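Local coordinates for signal recognition particle 54 kDa protein (Aeropyrum pernix, PDB 7EPK) that is an SRP54-family subunit of the signal recognition particle, joining a helical bundle, a P-loop nucleotide-binding domain carrying GDP, and a helical C-terminal domain, at residues D184-H189 / A195-E200; D199-I204 / E230-S235; S353-I358 / K418-M423. All blocks are in the same frame, centred on the assembly; numbering follows the deposited sequence.

Interactions 1 and 2 form one continuous patch of the nucleotide-binding domain: their centres lie about 8 Å apart, both use helix 194-208, and they share Asp-199 and Glu-200. Direct packing joins them, with Thr-185 CB 3.6 Å from Met-201 SD and Leu-198 CD1 3.9 Å from Phe-232 CE1. The patch borders the ligand site. Gly-187 of interaction 1 is about 6 Å from both the bound GDP and the magnesium ion, whereas the side chain of Phe-232 in interaction 2 is about 10 Å from GDP. Interaction 3 belongs to the C-terminal helical domain across the molecule, its centre about 77 Å and 73 Å from those of interactions 1 and 2.

Interaction 1: residues D184-H189 / A195-E200; sequences DTAGRH and ARLLDE
The CA atoms of His-189 and Leu-197 approach to 5.1 Å, where the loop running out of strand 180-184 folds back over the first turns of helix 194-208. Residues 184-189 have no regular structure beyond the strand end, and no hydrogen bond crosses to residues 195-200, so side chains pack on each other and on backbone. Leu-197 supplies the apolar centre. With CG anti to the backbone N (chi1 -169°), its two methyls reach different parts of the loop: CD2 lies 3.5 Å from Gly-187 C, while CD1 is 3.6 Å from Arg-188 N and 4.1 Å from Ala-186 CB. His-189 CB packs 3.6 Å from Leu-197 N, and its ring has two partners. Over one face of the imidazole sits Arg-196 CB, 3.6 Å from the ring centroid and 19° off the ring normal, a CH-pi contact. At the ring edge comes the Glu-200 carboxylate, its CD in the imidazole plane but its own plane turned 59° from the ring. That carboxylate is anchored from outside, since Glu-200 OE2 hydrogen-bonds His-135 NE2, and the His-135 ring meets His-189 edge-to-face. The sequence Asp-Thr-Ala-Gly fits the DxxG element of P-loop GTPases. In agreement, Lys-109 NZ, in the Walker A pattern, hydrogen-bonds Ala-186 O and Thr-185 OG1, while Asp-184 OD2 is hydrogen-bonded to Thr-110 OG1. The loop is thus held between the P-loop region and helix 194-208, whose Leu-198 packs against helix 225-235, while Asp-184 bonds through its backbone to Val-130 of the neighbouring strand 127-131.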
ATOM      1  N   ASP A 184     -22.063   9.386  15.859  1.00 41.97           N
ATOM      2  CA  ASP A 184     -21.710  10.826  15.691  1.00 45.87           C
ATOM      3  C   ASP A 184     -21.780  11.513  17.064  1.00 44.79           C
ATOM      4  O   ASP A 184     -22.604  11.108  17.896  1.00 45.01           O
ATOM      5  CB  ASP A 184     -22.601  11.526  14.651  1.00 49.71           C
ATOM      6  CG  ASP A 184     -22.202  12.967  14.329  1.00 53.35           C
ATOM      7  OD1 ASP A 184     -21.123  13.379  14.751  1.00 63.84           O
ATOM      8  OD2 ASP A 184     -22.977  13.680  13.668  1.00 55.63           O
ATOM      9  N   THR A 185     -20.930  12.512  17.292  1.00 43.69           N
ATOM     10  CA  THR A 185     -20.754  13.202  18.598  1.00 48.41           C
ATOM     11  C   THR A 185     -20.740  14.720  18.386  1.00 57.43           C
ATOM     12  O   THR A 185     -20.463  15.188  17.239  1.00 55.05           O
ATOM     13  CB  THR A 185     -19.464  12.777  19.338  1.00 44.69           C
ATOM     14  OG1 THR A 185     -18.296  12.995  18.534  1.00 47.24           O
ATOM     15  CG2 THR A 185     -19.476  11.323  19.757  1.00 42.55           C
ATOM     16  N   ALA A 186     -20.957  15.466  19.472  1.00 63.06           N
ATOM     17  CA  ALA A 186     -20.705  16.922  19.537  1.00 60.19           C
ATOM     18  C   ALA A 186     -19.201  17.213  19.343  1.00 62.90           C
ATOM     19  O   ALA A 186     -18.350  16.357  19.701  1.00 57.63           O
ATOM     20  CB  ALA A 186     -21.228  17.455  20.851  1.00 54.37           C
ATOM     21  N   GLY A 187     -18.880  18.402  18.819  1.00 70.17           N
ATOM     22  CA  GLY A 187     -17.511  18.955  18.763  1.00 74.87           C
ATOM     23  C   GLY A 187     -17.345  20.232  19.579  1.00 72.10           C
ATOM     24  O   GLY A 187     -16.313  20.927  19.379  1.00 69.62           O
ATOM     25  N   ARG A 188     -18.319  20.543  20.444  1.00 69.69           N
ATOM     26  CA  ARG A 188     -18.336  21.729  21.342  1.00 74.85           C
ATOM     27  C   ARG A 188     -19.380  21.473  22.428  1.00 75.78           C
ATOM     28  O   ARG A 188     -20.455  20.973  22.072  1.00 70.99           O
ATOM     29  CB  ARG A 188     -18.657  23.021  20.576  1.00 80.83           C
ATOM     30  CG  ARG A 188     -18.090  24.279  21.219  1.00 87.51           C
ATOM     31  CD  ARG A 188     -18.501  25.560  20.517  1.00102.08           C
ATOM     32  NE  ARG A 188     -18.189  25.583  19.087  1.00119.97           N
ATOM     33  CZ  ARG A 188     -18.544  26.554  18.237  1.00121.31           C
ATOM     34  NH1 ARG A 188     -18.219  26.473  16.955  1.00115.02           N
ATOM     35  NH2 ARG A 188     -19.229  27.603  18.663  1.00121.70           N
ATOM     36  N   HIS A 189     -19.053  21.771  23.691  1.00 84.65           N
ATOM     37  CA  HIS A 189     -19.950  21.623  24.867  1.00 87.07           C
ATOM     38  C   HIS A 189     -20.477  23.001  25.295  1.00101.56           C
ATOM     39  O   HIS A 189     -19.962  23.548  26.301  1.00113.62           O
ATOM     40  CB  HIS A 189     -19.221  20.893  25.999  1.00 82.41           C
ATOM     41  CG  HIS A 189     -20.162  20.374  27.031  1.00 85.88           C
ATOM     42  ND1 HIS A 189     -20.658  19.089  26.989  1.00 91.37           N
ATOM     43  CD2 HIS A 189     -20.732  20.962  28.104  1.00 85.59           C
ATOM     44  CE1 HIS A 189     -21.471  18.902  28.007  1.00 88.15           C
ATOM     45  NE2 HIS A 189     -21.534  20.027  28.707  1.00 84.53           N
ATOM     46  N   ALA A 195     -13.415  20.769  28.143  1.00 74.69           N
ATOM     47  CA  ALA A 195     -13.082  19.750  29.163  1.00 76.85           C
ATOM     48  C   ALA A 195     -14.363  19.078  29.626  1.00 82.25           C
ATOM     49  O   ALA A 195     -14.261  18.057  30.332  1.00 92.36           O
ATOM     50  CB  ALA A 195     -12.349  20.360  30.330  1.00 79.82           C
ATOM     51  N   ARG A 196     -15.519  19.645  29.283  1.00 83.17           N
ATOM     52  CA  ARG A 196     -16.817  18.961  29.522  1.00 90.23           C
ATOM     53  C   ARG A 196     -17.061  18.038  28.320  1.00 86.13           C
ATOM     54  O   ARG A 196     -17.468  16.876  28.528  1.00 84.51           O
ATOM     55  CB  ARG A 196     -17.939  19.968  29.798  1.00 87.03           C
ATOM     56  CG  ARG A 196     -18.527  19.868  31.201  1.00 92.40           C
ATOM     57  CD  ARG A 196     -17.652  20.526  32.259  1.00104.82           C
ATOM     58  NE  ARG A 196     -18.241  21.128  33.469  1.00111.38           N
ATOM     59  CZ  ARG A 196     -19.441  21.721  33.606  1.00112.56           C
ATOM     60  NH1 ARG A 196     -20.312  21.825  32.611  1.00103.95           N
ATOM     61  NH2 ARG A 196     -19.768  22.230  34.782  1.00110.17           N
ATOM     62  N   LEU A 197     -16.744  18.525  27.118  1.00 81.48           N
ATOM     63  CA  LEU A 197     -16.724  17.742  25.845  1.00 77.97           C
ATOM     64  C   LEU A 197     -15.903  16.451  26.020  1.00 75.40           C
ATOM     65  O   LEU A 197     -16.410  15.380  25.655  1.00 70.62           O
ATOM     66  CB  LEU A 197     -16.146  18.621  24.727  1.00 69.41           C
ATOM     67  CG  LEU A 197     -16.299  18.079  23.312  1.00 68.69           C
ATOM     68  CD1 LEU A 197     -17.759  18.015  22.910  1.00 69.29           C
ATOM     69  CD2 LEU A 197     -15.528  18.921  22.316  1.00 70.62           C
ATOM     70  N   LEU A 198     -14.688  16.546  26.566  1.00 75.41           N
ATOM     71  CA  LEU A 198     -13.806  15.372  26.810  1.00 74.73           C
ATOM     72  C   LEU A 198     -14.519  14.411  27.755  1.00 71.41           C
ATOM     73  O   LEU A 198     -14.562  13.203  27.450  1.00 72.92           O
ATOM     74  CB  LEU A 198     -12.451  15.814  27.377  1.00 80.96           C
ATOM     75  CG  LEU A 198     -11.308  15.946  26.363  1.00 83.75           C
ATOM     76  CD1 LEU A 198     -11.801  16.433  25.003  1.00 84.49           C
ATOM     77  CD2 LEU A 198     -10.222  16.874  26.892  1.00 83.86           C
ATOM     78  N   ASP A 199     -15.084  14.926  28.843  1.00 71.79           N
ATOM     79  CA  ASP A 199     -15.772  14.077  29.852  1.00 77.12           C
ATOM     80  C   ASP A 199     -17.021  13.462  29.199  1.00 71.53           C
ATOM     81  O   ASP A 199     -17.447  12.357  29.619  1.00 71.35           O
ATOM     82  CB  ASP A 199     -16.031  14.868  31.142  1.00 85.43           C
ATOM     83  CG  ASP A 199     -14.783  15.096  31.990  1.00 89.63           C
ATOM     84  OD1 ASP A 199     -13.676  15.194  31.408  1.00 83.06           O
ATOM     85  OD2 ASP A 199     -14.922  15.163  33.231  1.00 97.43           O
ATOM     86  N   GLU A 200     -17.583  14.121  28.181  1.00 64.00           N
ATOM     87  CA  GLU A 200     -18.791  13.614  27.482  1.00 66.51           C
ATOM     88  C   GLU A 200     -18.420  12.393  26.614  1.00 71.38           C
ATOM     89  O   GLU A 200     -19.159  11.353  26.684  1.00 62.96           O
ATOM     90  CB  GLU A 200     -19.439  14.740  26.680  1.00 66.46           C
ATOM     91  CG  GLU A 200     -20.818  14.367  26.166  1.00 70.11           C
ATOM     92  CD  GLU A 200     -21.660  15.543  25.720  1.00 71.57           C
ATOM     93  OE1 GLU A 200     -21.581  15.897  24.528  1.00 61.41           O
ATOM     94  OE2 GLU A 200     -22.402  16.083  26.571  1.00 80.50           O
TER

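Interaction 2: residues D199-I204 / E230-S235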
ATOM      1  N   ASP A 199     -15.084  14.926  28.843  1.00 71.79           N
ATOM      2  CA  ASP A 199     -15.772  14.077  29.852  1.00 77.12           C
ATOM      3  C   ASP A 199     -17.021  13.462  29.199  1.00 71.53           C
ATOM      4  O   ASP A 199     -17.447  12.357  29.619  1.00 71.35           O
ATOM      5  CB  ASP A 199     -16.031  14.868  31.142  1.00 85.43           C
ATOM      6  CG  ASP A 199     -14.783  15.096  31.990  1.00 89.63           C
ATOM      7  OD1 ASP A 199     -13.676  15.194  31.408  1.00 83.06           O
ATOM      8  OD2 ASP A 199     -14.922  15.163  33.231  1.00 97.43           O
ATOM      9  N   GLU A 200     -17.583  14.121  28.181  1.00 64.00           N
ATOM     10  CA  GLU A 200     -18.791  13.614  27.482  1.00 66.51           C
ATOM     11  C   GLU A 200     -18.420  12.393  26.614  1.00 71.38           C
ATOM     12  O   GLU A 200     -19.159  11.353  26.684  1.00 62.96           O
ATOM     13  CB  GLU A 200     -19.439  14.740  26.680  1.00 66.46           C
ATOM     14  CG  GLU A 200     -20.818  14.367  26.166  1.00 70.11           C
ATOM     15  CD  GLU A 200     -21.660  15.543  25.720  1.00 71.57           C
ATOM     16  OE1 GLU A 200     -21.581  15.897  24.528  1.00 61.41           O
ATOM     17  OE2 GLU A 200     -22.402  16.083  26.571  1.00 80.50           O
ATOM     18  N   MET A 201     -17.323  12.510  25.844  1.00 68.16           N
ATOM     19  CA  MET A 201     -16.747  11.452  24.967  1.00 60.68           C
ATOM     20  C   MET A 201     -16.403  10.222  25.825  1.00 59.39           C
ATOM     21  O   MET A 201     -16.869   9.102  25.503  1.00 61.71           O
ATOM     22  CB  MET A 201     -15.492  11.957  24.239  1.00 60.10           C
ATOM     23  CG  MET A 201     -15.706  13.134  23.270  1.00 60.61           C
ATOM     24  SD  MET A 201     -17.072  12.936  22.067  1.00 63.19           S
ATOM     25  CE  MET A 201     -18.427  13.656  22.995  1.00 57.39           C
ATOM     26  N   LYS A 202     -15.648  10.433  26.902  1.00 57.32           N
ATOM     27  CA  LYS A 202     -15.239   9.380  27.867  1.00 56.13           C
ATOM     28  C   LYS A 202     -16.468   8.654  28.428  1.00 53.14           C
ATOM     29  O   LYS A 202     -16.348   7.477  28.767  1.00 56.03           O
ATOM     30  CB  LYS A 202     -14.426  10.029  28.989  1.00 63.29           C
ATOM     31  CG  LYS A 202     -14.052   9.118  30.154  1.00 70.84           C
ATOM     32  CD  LYS A 202     -13.030   9.739  31.105  1.00 82.64           C
ATOM     33  CE  LYS A 202     -11.745  10.180  30.421  1.00 85.40           C
ATOM     34  NZ  LYS A 202     -10.725  10.658  31.387  1.00 89.46           N
ATOM     35  N   ALA A 203     -17.584   9.353  28.609  1.00 54.57           N
ATOM     36  CA  ALA A 203     -18.802   8.807  29.253  1.00 58.46           C
ATOM     37  C   ALA A 203     -19.556   7.999  28.193  1.00 52.51           C
ATOM     38  O   ALA A 203     -19.858   6.820  28.443  1.00 49.00           O
ATOM     39  CB  ALA A 203     -19.640   9.925  29.854  1.00 57.53           C
ATOM     40  N   ILE A 204     -19.804   8.620  27.038  1.00 50.53           N
ATOM     41  CA  ILE A 204     -20.374   7.944  25.838  1.00 51.89           C
ATOM     42  C   ILE A 204     -19.582   6.665  25.591  1.00 46.36           C
ATOM     43  O   ILE A 204     -20.210   5.610  25.435  1.00 40.70           O
ATOM     44  CB  ILE A 204     -20.344   8.849  24.595  1.00 51.54           C
ATOM     45  CG1 ILE A 204     -21.314  10.024  24.733  1.00 49.80           C
ATOM     46  CG2 ILE A 204     -20.610   8.033  23.333  1.00 50.42           C
ATOM     47  CD1 ILE A 204     -21.000  11.170  23.800  1.00 49.55           C
ATOM     48  N   GLU A 230      -3.436  14.610  21.477  1.00 70.72           N
ATOM     49  CA  GLU A 230      -3.115  14.287  22.905  1.00 69.72           C
ATOM     50  C   GLU A 230      -4.397  14.424  23.741  1.00 58.08           C
ATOM     51  O   GLU A 230      -4.757  13.508  24.498  1.00 45.55           O
ATOM     52  CB  GLU A 230      -2.013  15.204  23.462  1.00 78.15           C
ATOM     53  CG  GLU A 230      -0.654  15.121  22.751  1.00 86.21           C
ATOM     54  CD  GLU A 230       0.361  16.254  22.984  1.00 88.78           C
ATOM     55  OE1 GLU A 230       1.532  16.081  22.580  1.00 72.46           O
ATOM     56  OE2 GLU A 230      -0.002  17.322  23.558  1.00 89.80           O
ATOM     57  N   ARG A 231      -5.087  15.543  23.600  1.00 61.55           N
ATOM     58  CA  ARG A 231      -6.310  15.814  24.386  1.00 69.56           C
ATOM     59  C   ARG A 231      -7.329  14.694  24.166  1.00 74.34           C
ATOM     60  O   ARG A 231      -7.819  14.124  25.161  1.00 71.00           O
ATOM     61  CB  ARG A 231      -6.908  17.166  24.002  1.00 69.15           C
ATOM     62  CG  ARG A 231      -6.590  18.268  24.999  1.00 72.36           C
ATOM     63  CD  ARG A 231      -5.876  19.411  24.326  1.00 74.53           C
ATOM     64  NE  ARG A 231      -6.612  19.903  23.170  1.00 68.33           N
ATOM     65  CZ  ARG A 231      -6.095  20.720  22.262  1.00 69.27           C
ATOM     66  NH1 ARG A 231      -4.847  21.141  22.399  1.00 74.44           N
ATOM     67  NH2 ARG A 231      -6.820  21.116  21.227  1.00 65.74           N
ATOM     68  N   PHE A 232      -7.666  14.411  22.910  1.00 75.97           N
ATOM     69  CA  PHE A 232      -8.741  13.447  22.569  1.00 73.27           C
ATOM     70  C   PHE A 232      -8.287  12.027  22.905  1.00 69.73           C
ATOM     71  O   PHE A 232      -9.117  11.216  23.352  1.00 81.23           O
ATOM     72  CB  PHE A 232      -9.188  13.636  21.122  1.00 69.32           C
ATOM     73  CG  PHE A 232     -10.264  14.681  20.984  1.00 68.79           C
ATOM     74  CD1 PHE A 232     -11.556  14.419  21.416  1.00 68.00           C
ATOM     75  CD2 PHE A 232      -9.978  15.930  20.459  1.00 67.30           C
ATOM     76  CE1 PHE A 232     -12.545  15.382  21.296  1.00 71.79           C
ATOM     77  CE2 PHE A 232     -10.969  16.889  20.325  1.00 66.60           C
ATOM     78  CZ  PHE A 232     -12.253  16.612  20.742  1.00 73.43           C
ATOM     79  N   HIS A 233      -7.000  11.749  22.742  1.00 66.44           N
ATOM     80  CA  HIS A 233      -6.404  10.410  22.986  1.00 73.47           C
ATOM     81  C   HIS A 233      -6.467  10.066  24.480  1.00 70.67           C
ATOM     82  O   HIS A 233      -6.477   8.859  24.810  1.00 70.10           O
ATOM     83  CB  HIS A 233      -4.973  10.367  22.439  1.00 76.93           C
ATOM     84  CG  HIS A 233      -4.348   9.018  22.482  1.00 74.14           C
ATOM     85  ND1 HIS A 233      -4.353   8.182  21.387  1.00 66.08           N
ATOM     86  CD2 HIS A 233      -3.711   8.364  23.478  1.00 75.25           C
ATOM     87  CE1 HIS A 233      -3.719   7.071  21.699  1.00 75.47           C
ATOM     88  NE2 HIS A 233      -3.316   7.157  22.974  1.00 76.80           N
ATOM     89  N   LYS A 234      -6.477  11.082  25.343  1.00 68.22           N
ATOM     90  CA  LYS A 234      -6.492  10.911  26.815  1.00 70.03           C
ATOM     91  C   LYS A 234      -7.861  10.351  27.194  1.00 66.10           C
ATOM     92  O   LYS A 234      -7.896   9.325  27.883  1.00 78.19           O
ATOM     93  CB  LYS A 234      -6.180  12.246  27.501  1.00 80.58           C
ATOM     94  CG  LYS A 234      -5.706  12.174  28.948  1.00 82.85           C
ATOM     95  CD  LYS A 234      -5.398  13.538  29.551  1.00 87.66           C
ATOM     96  CE  LYS A 234      -4.047  13.613  30.238  1.00 93.27           C
ATOM     97  NZ  LYS A 234      -3.460  14.971  30.155  1.00 94.19           N
ATOM     98  N   SER A 235      -8.936  10.995  26.731  1.00 74.46           N
ATOM     99  CA  SER A 235     -10.350  10.700  27.114  1.00 81.27           C
ATOM    100  C   SER A 235     -10.821   9.399  26.451  1.00 74.64           C
ATOM    101  O   SER A 235     -11.402   8.558  27.136  1.00 71.81           O
ATOM    102  CB  SER A 235     -11.268  11.846  26.750  1.00 78.37           C
ATOM    103  OG  SER A 235     -11.383  11.966  25.339  1.00 83.53           O
TER
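Lys-202 and Ser-235, on two helices of the P-loop fold, are the closest CA pair, 5.1 Å, between residues 199-204 and 230-235. Helix 194-208 and helix 225-235 belong to successive beta-alpha-beta units of the parallel sheet, and their local segments cross at -35° with the axes 9.4 Å apart. The first shell is van der Waals contact, with no hydrogen bond between the segments. The Lys-202 chain runs alongside the end of the second helix: CB is 3.8 Å from Ser-235 O, and a bend at chi3 (-56°) brings CE to 3.6 Å from Ser-235 CA. Deeper in the interface, Met-201 uses two atoms. Its CB stands 4.3 Å from Ser-235 OG, and its CG comes to the edge of the Phe-232 ring, 4.4 Å from CE1 and near the ring plane. This is a loose contact, but both side chains are buried. Met-201 and Phe-232 each touch Val-102 on strand 97-102, so the strand supports both helices from below; Phe-232 also reaches Val-104. Farther back along helix 225-235, Arg-231 NE forms a salt bridge with Glu-194 OE2, at the start of helix 194-208, a further tie between the two helices. Ser-235 OG turns back along its own helix to donate to Phe-232 O at 3.1 Å, tilted 30° from the carbonyl plane; that oxygen also hydrogen-bonds Thr-236 OG1.

Interaction 3: residues S353-I358 / K418-M423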
ATOM      1  N   SER A 353      21.664 -13.200 -25.976  1.00151.59           N
ATOM      2  CA  SER A 353      21.886 -12.875 -27.410  1.00141.07           C
ATOM      3  C   SER A 353      22.612 -14.052 -28.065  1.00132.69           C
ATOM      4  O   SER A 353      22.042 -14.647 -28.997  1.00115.79           O
ATOM      5  CB  SER A 353      22.657 -11.582 -27.579  1.00150.40           C
ATOM      6  OG  SER A 353      23.013 -11.359 -28.938  1.00148.32           O
ATOM      7  N   MET A 354      23.799 -14.386 -27.544  1.00134.60           N
ATOM      8  CA  MET A 354      24.723 -15.409 -28.105  1.00138.88           C
ATOM      9  C   MET A 354      24.211 -16.823 -27.801  1.00149.05           C
ATOM     10  O   MET A 354      24.496 -17.720 -28.604  1.00159.25           O
ATOM     11  CB  MET A 354      26.136 -15.263 -27.533  1.00130.10           C
ATOM     12  CG  MET A 354      27.199 -15.879 -28.418  1.00123.70           C
ATOM     13  SD  MET A 354      28.856 -15.601 -27.756  1.00135.42           S
ATOM     14  CE  MET A 354      29.351 -17.272 -27.329  1.00132.88           C
ATOM     15  N   LEU A 355      23.504 -17.014 -26.680  1.00166.50           N
ATOM     16  CA  LEU A 355      22.927 -18.323 -26.261  1.00159.79           C
ATOM     17  C   LEU A 355      21.976 -18.812 -27.359  1.00149.19           C
ATOM     18  O   LEU A 355      22.117 -19.977 -27.781  1.00155.29           O
ATOM     19  CB  LEU A 355      22.177 -18.164 -24.931  1.00169.20           C
ATOM     20  CG  LEU A 355      22.033 -19.409 -24.047  1.00168.62           C
ATOM     21  CD1 LEU A 355      20.635 -19.475 -23.453  1.00166.89           C
ATOM     22  CD2 LEU A 355      22.341 -20.709 -24.782  1.00163.87           C
ATOM     23  N   ALA A 356      21.059 -17.940 -27.792  1.00142.39           N
ATOM     24  CA  ALA A 356      20.077 -18.190 -28.875  1.00148.00           C
ATOM     25  C   ALA A 356      20.783 -18.263 -30.241  1.00152.27           C
ATOM     26  O   ALA A 356      20.227 -18.941 -31.134  1.00149.51           O
ATOM     27  CB  ALA A 356      19.003 -17.126 -28.854  1.00148.94           C
ATOM     28  N   SER A 357      21.954 -17.615 -30.398  1.00145.65           N
ATOM     29  CA  SER A 357      22.766 -17.566 -31.652  1.00128.58           C
ATOM     30  C   SER A 357      23.553 -18.873 -31.875  1.00126.55           C
ATOM     31  O   SER A 357      24.188 -18.979 -32.941  1.00129.00           O
ATOM     32  CB  SER A 357      23.689 -16.364 -31.673  1.00118.67           C
ATOM     33  OG  SER A 357      24.929 -16.654 -31.044  1.00112.65           O
ATOM     34  N   ILE A 358      23.529 -19.818 -30.919  1.00117.67           N
ATOM     35  CA  ILE A 358      24.066 -21.208 -31.065  1.00109.69           C
ATOM     36  C   ILE A 358      22.883 -22.183 -31.199  1.00113.64           C
ATOM     37  O   ILE A 358      22.840 -22.928 -32.208  1.00114.94           O
ATOM     38  CB  ILE A 358      25.004 -21.574 -29.893  1.00103.36           C
ATOM     39  CG1 ILE A 358      26.379 -20.915 -30.040  1.00 99.05           C
ATOM     40  CG2 ILE A 358      25.140 -23.088 -29.755  1.00103.38           C
ATOM     41  CD1 ILE A 358      26.478 -19.523 -29.483  1.00 92.72           C
ATOM     42  N   LYS A 418      21.274 -32.065 -21.232  1.00 72.72           N
ATOM     43  CA  LYS A 418      22.433 -32.705 -21.928  1.00 78.20           C
ATOM     44  C   LYS A 418      22.774 -31.904 -23.187  1.00 77.33           C
ATOM     45  O   LYS A 418      23.967 -31.625 -23.404  1.00 75.22           O
ATOM     46  CB  LYS A 418      22.160 -34.160 -22.326  1.00 79.28           C
ATOM     47  CG  LYS A 418      21.915 -35.137 -21.179  1.00 88.22           C
ATOM     48  CD  LYS A 418      21.166 -36.392 -21.626  1.00 95.05           C
ATOM     49  CE  LYS A 418      20.626 -37.257 -20.505  1.00 92.19           C
ATOM     50  NZ  LYS A 418      19.704 -38.294 -21.030  1.00 85.68           N
ATOM     51  N   ASN A 419      21.762 -31.550 -23.979  1.00 80.95           N
ATOM     52  CA  ASN A 419      21.957 -30.927 -25.313  1.00 91.25           C
ATOM     53  C   ASN A 419      22.627 -29.562 -25.112  1.00 89.77           C
ATOM     54  O   ASN A 419      23.612 -29.286 -25.820  1.00100.09           O
ATOM     55  CB  ASN A 419      20.655 -30.869 -26.122  1.00 97.32           C
ATOM     56  CG  ASN A 419      20.875 -31.153 -27.592  1.00105.89           C
ATOM     57  OD1 ASN A 419      21.526 -30.376 -28.289  1.00120.45           O
ATOM     58  ND2 ASN A 419      20.342 -32.266 -28.069  1.00113.02           N
ATOM     59  N   LEU A 420      22.141 -28.752 -24.167  1.00 84.31           N
ATOM     60  CA  LEU A 420      22.773 -27.452 -23.831  1.00 80.41           C
ATOM     61  C   LEU A 420      24.221 -27.732 -23.446  1.00 75.41           C
ATOM     62  O   LEU A 420      25.108 -27.110 -24.045  1.00 78.25           O
ATOM     63  CB  LEU A 420      22.021 -26.742 -22.699  1.00 93.09           C
ATOM     64  CG  LEU A 420      20.989 -25.697 -23.132  1.00106.63           C
ATOM     65  CD1 LEU A 420      21.674 -24.468 -23.721  1.00107.00           C
ATOM     66  CD2 LEU A 420      19.983 -26.273 -24.129  1.00112.85           C
ATOM     67  N   LYS A 421      24.436 -28.688 -22.538  1.00 78.07           N
ATOM     68  CA  LYS A 421      25.755 -28.968 -21.900  1.00 79.07           C
ATOM     69  C   LYS A 421      26.814 -29.364 -22.939  1.00 87.25           C
ATOM     70  O   LYS A 421      27.993 -28.964 -22.756  1.00 79.81           O
ATOM     71  CB  LYS A 421      25.649 -30.078 -20.857  1.00 68.80           C
ATOM     72  CG  LYS A 421      26.968 -30.354 -20.165  1.00 67.55           C
ATOM     73  CD  LYS A 421      26.823 -30.502 -18.692  1.00 73.39           C
ATOM     74  CE  LYS A 421      26.030 -31.729 -18.313  1.00 76.84           C
ATOM     75  NZ  LYS A 421      26.346 -32.128 -16.923  1.00 84.23           N
ATOM     76  N   THR A 422      26.412 -30.144 -23.953  1.00 99.96           N
ATOM     77  CA  THR A 422      27.258 -30.581 -25.098  1.00 97.40           C
ATOM     78  C   THR A 422      27.793 -29.344 -25.824  1.00 98.82           C
ATOM     79  O   THR A 422      29.016 -29.172 -25.846  1.00112.30           O
ATOM     80  CB  THR A 422      26.493 -31.478 -26.084  1.00 92.74           C
ATOM     81  OG1 THR A 422      25.862 -32.577 -25.419  1.00 80.70           O
ATOM     82  CG2 THR A 422      27.401 -32.031 -27.161  1.00 95.31           C
ATOM     83  N   MET A 423      26.898 -28.512 -26.360  1.00101.64           N
ATOM     84  CA  MET A 423      27.224 -27.375 -27.265  1.00126.28           C
ATOM     85  C   MET A 423      28.376 -26.533 -26.695  1.00135.48           C
ATOM     86  O   MET A 423      29.300 -26.190 -27.472  1.00150.40           O
ATOM     87  CB  MET A 423      26.004 -26.469 -27.475  1.00133.62           C
ATOM     88  CG  MET A 423      24.843 -27.166 -28.142  1.00132.07           C
ATOM     89  SD  MET A 423      23.400 -26.101 -28.181  1.00138.48           S
ATOM     90  CE  MET A 423      22.092 -27.325 -28.257  1.00130.08           C
TER
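Met-423 meets Ile-358 at two points, CB and SD. Its CB lies 4.2 Å from Ile-358 CG2. From there CG leaves anti to the carbonyl carbon (chi1 -62°) and the chain continues extended (chi2 174°), which carries SD past the same methyl, 3.8 Å from Ile-358 CG2. The last torsion keeps the chain extended (chi3 -155°), so CE runs on beyond that methyl and away from it. The two side chains pass each other in opposite directions, and one CG2 methyl serves both CB and SD. A second pair involves Leu-420, one turn earlier on helix 409-423, and Leu-355: Leu-355 CD2 is 4.0 Å from Leu-420 CD1, the side chains crossing at about a right angle. The backbones stay well apart, with CA atoms separated by 9.4 Å for Leu-355 and Leu-420 and by 7.9 Å for Ile-358 and Met-423, so only side-chain atoms bridge the gap between the segments. Both leucines also pack on Val-319 of helix 293-320, which places a third helix beneath this pair, and Met-423 also touches Asp-359. The arrangement is a small apolar junction between residues 355-358 and the last turn of helix 409-423, inside the all-helical C-terminal domain characteristic of SRP54 proteins.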